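Local coordinates for periplasmic binding protein (PDB 4N01) that probably binds a solute in the periplasm, perhaps a metal chelate such as a siderophore, and delivers it to a membrane transporter, at residues A[78-92]-A[100-114]. Residues are numbered along the deposited sequence; the frame is centred on the assembly and turned at random.
Sequences LQLGLDDKMAGTAFK and LQAAYDKVKVLSDKW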
# COMPACT_ATOMS: atom_id res chain seq x y z
N LEU A 78 -4.44 3.86 -12.65
CA LEU A 78 -5.72 3.46 -13.24
C LEU A 78 -6.89 4.22 -12.60
O LEU A 78 -7.87 4.56 -13.27
CB LEU A 78 -5.93 1.94 -13.13
CG LEU A 78 -4.95 1.08 -13.94
CD1 LEU A 78 -5.10 -0.39 -13.58
CD2 LEU A 78 -5.16 1.27 -15.45
N GLN A 79 -6.77 4.49 -11.31
CA GLN A 79 -7.83 5.19 -10.59
C GLN A 79 -8.02 6.59 -11.18
O GLN A 79 -9.14 7.10 -11.25
CB GLN A 79 -7.50 5.26 -9.10
CG GLN A 79 -8.57 5.91 -8.23
CD GLN A 79 -9.83 5.08 -8.12
OE1 GLN A 79 -9.80 3.95 -7.63
NE2 GLN A 79 -10.95 5.63 -8.58
N LEU A 80 -6.91 7.20 -11.62
CA LEU A 80 -6.95 8.54 -12.20
C LEU A 80 -7.32 8.50 -13.69
O LEU A 80 -7.32 9.54 -14.36
CB LEU A 80 -5.61 9.26 -12.02
CG LEU A 80 -5.22 9.57 -10.57
CD1 LEU A 80 -3.94 10.39 -10.50
CD2 LEU A 80 -6.35 10.32 -9.89
N GLY A 81 -7.65 7.32 -14.19
CA GLY A 81 -8.09 7.16 -15.57
C GLY A 81 -6.98 7.25 -16.60
O GLY A 81 -7.21 7.69 -17.73
N LEU A 82 -5.78 6.82 -16.22
CA LEU A 82 -4.60 7.07 -17.04
C LEU A 82 -4.16 5.94 -17.97
O LEU A 82 -3.04 5.97 -18.47
CB LEU A 82 -3.42 7.48 -16.14
CG LEU A 82 -3.66 8.79 -15.39
CD1 LEU A 82 -2.49 9.07 -14.46
CD2 LEU A 82 -3.87 9.95 -16.37
N ASP A 83 -5.02 4.96 -18.24
CA ASP A 83 -4.57 3.82 -19.04
C ASP A 83 -4.08 4.21 -20.44
O ASP A 83 -3.17 3.57 -20.97
CB ASP A 83 -5.65 2.71 -19.13
CG ASP A 83 -6.86 3.12 -19.94
OD1 ASP A 83 -7.88 3.49 -19.34
OD2 ASP A 83 -6.81 3.07 -21.19
N ASP A 84 -4.64 5.26 -21.02
CA ASP A 84 -4.19 5.70 -22.35
C ASP A 84 -2.76 6.25 -22.35
O ASP A 84 -2.11 6.30 -23.41
CB ASP A 84 -5.14 6.75 -22.94
CG ASP A 84 -4.69 7.23 -24.32
OD1 ASP A 84 -4.54 6.39 -25.23
OD2 ASP A 84 -4.47 8.46 -24.48
N LYS A 85 -2.27 6.65 -21.18
CA LYS A 85 -0.92 7.19 -21.07
C LYS A 85 0.10 6.14 -20.63
O LYS A 85 1.28 6.47 -20.41
CB LYS A 85 -0.92 8.35 -20.06
CG LYS A 85 -1.91 9.47 -20.40
CD LYS A 85 -1.56 10.13 -21.73
CE LYS A 85 -2.60 11.18 -22.10
NZ LYS A 85 -2.16 12.57 -21.78
N MSE A 86 -0.34 4.90 -20.49
CA MSE A 86 0.49 3.84 -19.91
C MSE A 86 1.06 2.88 -20.94
O MSE A 86 0.32 2.28 -21.73
CB MSE A 86 -0.28 3.10 -18.81
CG MSE A 86 -0.69 4.05 -17.70
SE MSE A 86 -1.91 3.31 -16.40
CE MSE A 86 -0.70 1.96 -15.67
N ALA A 87 2.38 2.75 -20.95
CA ALA A 87 3.04 1.86 -21.91
C ALA A 87 3.27 0.46 -21.33
O ALA A 87 3.58 -0.48 -22.06
CB ALA A 87 4.35 2.45 -22.36
N GLY A 88 3.12 0.31 -20.02
CA GLY A 88 3.31 -1.01 -19.44
C GLY A 88 3.13 -1.05 -17.94
O GLY A 88 3.27 -0.03 -17.27
N THR A 89 2.80 -2.23 -17.42
CA THR A 89 2.77 -2.45 -15.98
C THR A 89 3.61 -3.67 -15.64
O THR A 89 3.90 -4.50 -16.50
CB THR A 89 1.35 -2.71 -15.46
OG1 THR A 89 0.84 -3.90 -16.08
CG2 THR A 89 0.45 -1.52 -15.77
N ALA A 90 3.96 -3.80 -14.36
CA ALA A 90 4.79 -4.93 -13.93
C ALA A 90 4.47 -5.35 -12.51
O ALA A 90 3.86 -4.60 -11.75
CB ALA A 90 6.26 -4.60 -14.06
N PHE A 91 4.91 -6.56 -12.18
CA PHE A 91 4.89 -7.07 -10.82
C PHE A 91 3.51 -7.01 -10.15
O PHE A 91 3.37 -6.49 -9.05
CB PHE A 91 5.95 -6.35 -9.98
CG PHE A 91 6.70 -7.27 -9.06
CD1 PHE A 91 8.09 -7.27 -9.04
CD2 PHE A 91 6.02 -8.15 -8.23
CE1 PHE A 91 8.79 -8.13 -8.21
CE2 PHE A 91 6.71 -9.01 -7.39
CZ PHE A 91 8.10 -9.00 -7.38
N LYS A 92 2.51 -7.56 -10.82
CA LYS A 92 1.20 -7.75 -10.19
C LYS A 92 1.37 -8.72 -9.02
O LYS A 92 2.00 -9.77 -9.17
CB LYS A 92 0.21 -8.32 -11.21
CG LYS A 92 -1.14 -8.69 -10.61
CD LYS A 92 -2.11 -9.19 -11.68
CE LYS A 92 -3.42 -9.66 -11.05
NZ LYS A 92 -4.13 -10.67 -11.89
N LEU A 100 -11.04 -1.48 -11.13
CA LEU A 100 -9.96 -1.06 -12.03
C LEU A 100 -9.55 -2.16 -13.01
O LEU A 100 -8.67 -1.96 -13.85
CB LEU A 100 -8.73 -0.63 -11.22
CG LEU A 100 -8.94 0.47 -10.17
CD1 LEU A 100 -7.66 0.76 -9.41
CD2 LEU A 100 -9.47 1.72 -10.85
N GLN A 101 -10.19 -3.32 -12.92
CA GLN A 101 -9.83 -4.48 -13.75
C GLN A 101 -9.97 -4.21 -15.24
O GLN A 101 -9.08 -4.54 -16.03
CB GLN A 101 -10.66 -5.71 -13.37
CG GLN A 101 -10.30 -6.97 -14.15
CD GLN A 101 -8.94 -7.53 -13.75
OE1 GLN A 101 -8.74 -7.96 -12.61
NE2 GLN A 101 -8.00 -7.53 -14.70
N ALA A 102 -11.09 -3.61 -15.63
CA ALA A 102 -11.32 -3.32 -17.04
C ALA A 102 -10.29 -2.33 -17.60
O ALA A 102 -9.88 -2.47 -18.75
CB ALA A 102 -12.74 -2.81 -17.28
N ALA A 103 -9.89 -1.34 -16.81
CA ALA A 103 -8.83 -0.42 -17.26
C ALA A 103 -7.47 -1.13 -17.30
O ALA A 103 -6.68 -0.93 -18.22
CB ALA A 103 -8.77 0.84 -16.38
N TYR A 104 -7.21 -1.97 -16.29
CA TYR A 104 -5.98 -2.76 -16.25
C TYR A 104 -5.79 -3.58 -17.51
O TYR A 104 -4.67 -3.71 -18.00
CB TYR A 104 -5.99 -3.70 -15.03
CG TYR A 104 -4.76 -4.59 -14.92
CD1 TYR A 104 -3.58 -4.12 -14.34
CD2 TYR A 104 -4.79 -5.91 -15.36
CE1 TYR A 104 -2.46 -4.94 -14.22
CE2 TYR A 104 -3.68 -6.74 -15.25
CZ TYR A 104 -2.52 -6.25 -14.68
OH TYR A 104 -1.41 -7.06 -14.56
N ASP A 105 -6.89 -4.15 -18.01
CA ASP A 105 -6.85 -5.01 -19.18
C ASP A 105 -6.45 -4.28 -20.45
O ASP A 105 -6.23 -4.91 -21.49
CB ASP A 105 -8.21 -5.71 -19.39
CG ASP A 105 -8.47 -6.79 -18.36
OD1 ASP A 105 -7.54 -7.12 -17.60
OD2 ASP A 105 -9.61 -7.31 -18.32
N LYS A 106 -6.36 -2.96 -20.39
CA LYS A 106 -6.04 -2.18 -21.59
C LYS A 106 -4.55 -1.90 -21.71
O LYS A 106 -4.06 -1.46 -22.76
CB LYS A 106 -6.86 -0.88 -21.60
CG LYS A 106 -8.35 -1.12 -21.69
CD LYS A 106 -9.14 0.18 -21.70
CE LYS A 106 -10.63 -0.09 -21.72
NZ LYS A 106 -11.45 1.16 -21.62
N VAL A 107 -3.82 -2.15 -20.62
CA VAL A 107 -2.40 -1.82 -20.55
C VAL A 107 -1.51 -3.05 -20.68
O VAL A 107 -1.76 -4.08 -20.05
CB VAL A 107 -2.06 -1.09 -19.23
CG1 VAL A 107 -0.60 -0.68 -19.22
CG2 VAL A 107 -2.97 0.12 -19.07
N LYS A 108 -0.48 -2.94 -21.51
CA LYS A 108 0.49 -4.02 -21.73
C LYS A 108 1.18 -4.44 -20.42
O LYS A 108 1.66 -3.59 -19.66
CB LYS A 108 1.53 -3.56 -22.74
CG LYS A 108 2.61 -4.58 -23.09
CD LYS A 108 3.55 -3.99 -24.14
CE LYS A 108 4.59 -5.00 -24.61
NZ LYS A 108 3.99 -6.16 -25.31
N VAL A 109 1.21 -5.74 -20.16
CA VAL A 109 1.94 -6.29 -19.03
C VAL A 109 3.36 -6.66 -19.45
O VAL A 109 3.55 -7.50 -20.32
CB VAL A 109 1.23 -7.54 -18.49
CG1 VAL A 109 2.05 -8.17 -17.37
CG2 VAL A 109 -0.17 -7.15 -17.98
N LEU A 110 4.36 -6.01 -18.85
CA LEU A 110 5.75 -6.19 -19.28
C LEU A 110 6.37 -7.45 -18.70
O LEU A 110 7.22 -8.08 -19.32
CB LEU A 110 6.60 -4.97 -18.89
CG LEU A 110 6.18 -3.64 -19.52
CD1 LEU A 110 7.11 -2.52 -19.08
CD2 LEU A 110 6.13 -3.75 -21.03
N SER A 111 5.94 -7.80 -17.49
CA SER A 111 6.50 -8.93 -16.77
C SER A 111 5.63 -9.25 -15.57
O SER A 111 4.97 -8.37 -15.02
CB SER A 111 7.92 -8.59 -16.28
OG SER A 111 8.42 -9.63 -15.46
N ASP A 112 5.62 -10.52 -15.16
CA ASP A 112 4.91 -10.92 -13.96
C ASP A 112 5.66 -10.44 -12.73
O ASP A 112 5.07 -10.28 -11.65
CB ASP A 112 4.73 -12.45 -13.92
CG ASP A 112 3.97 -12.97 -15.13
OD1 ASP A 112 4.25 -14.12 -15.55
OD2 ASP A 112 3.12 -12.24 -15.67
N LYS A 113 6.96 -10.23 -12.89
CA LYS A 113 7.77 -9.56 -11.86
C LYS A 113 8.29 -8.24 -12.43
O LYS A 113 7.52 -7.46 -12.98
CB LYS A 113 8.92 -10.46 -11.39
CG LYS A 113 8.47 -11.62 -10.52
CD LYS A 113 9.65 -12.43 -10.02
CE LYS A 113 9.20 -13.60 -9.16
NZ LYS A 113 10.31 -14.57 -8.90
N TRP A 114 9.59 -7.98 -12.30
CA TRP A 114 10.17 -6.80 -12.96
C TRP A 114 10.77 -7.17 -14.30
O TRP A 114 11.42 -8.20 -14.43
CB TRP A 114 11.22 -6.13 -12.08
CG TRP A 114 10.65 -5.44 -10.88
CD1 TRP A 114 9.64 -4.52 -10.86
CD2 TRP A 114 11.09 -5.60 -9.52
NE1 TRP A 114 9.41 -4.10 -9.57
CE2 TRP A 114 10.29 -4.75 -8.73
CE3 TRP A 114 12.07 -6.38 -8.90
CZ2 TRP A 114 10.44 -4.66 -7.35
CZ3 TRP A 114 12.22 -6.29 -7.53
CH2 TRP A 114 11.41 -5.43 -6.77
O HOH W 1 0.04 -0.34 -22.64
O HOH W 2 0.95 -5.92 -13.97
O HOH W 3 -1.47 -4.00 -17.23
O HOH W 4 2.54 -8.15 -13.73
O HOH W 5 -6.93 -9.46 -11.32
O HOH W 6 -5.78 -9.55 -14.55
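T89 and V109 pair as parallel neighbours in the beta-alpha-beta unit formed by strand 86-90, helix 101-104 and strand 109-111, the last being the outermost strand on its side of a five-stranded parallel sheet. Two backbone hydrogen bonds establish the pairing: T89 N donates to K108 O at 2.9 Å, and L110 N to T89 O at 2.8 Å, nearly linear at 170°. After these the regular pairing gives way, and F91 N reaches both S111 O and K113 O by weak bonds.

Apolar contacts hold the helix and the turn after it. L78 directs CD2 onto A103 CB, while L78 CD1 lies 3.7 Å from Y104 CB, at the edge of the tyrosine ring and near its plane. V107 divides its branches: CG1, anti to the backbone N (chi1 -176°), reaches T89 CG2 and M86 CB, which turns CG2 to D83 CB.

Water extends the polar links. T89 OG1 is held by two waters, one shared with Y104 OH and the other donating to V107 O; two more connect K92 NZ with the side-chain amide of Q101, one at OE1 and one at NE2, the bond from K92 NZ to the latter water being weak.

An aromatic pair ends the contact. K113 CA lies over one face of the F91 ring, a CH-pi contact, while the F91 edge points at the face of the W114 five-membered ring in a T-shaped stack, planes at 66°, with F91 CD1 3.4 Å from W114 CE2.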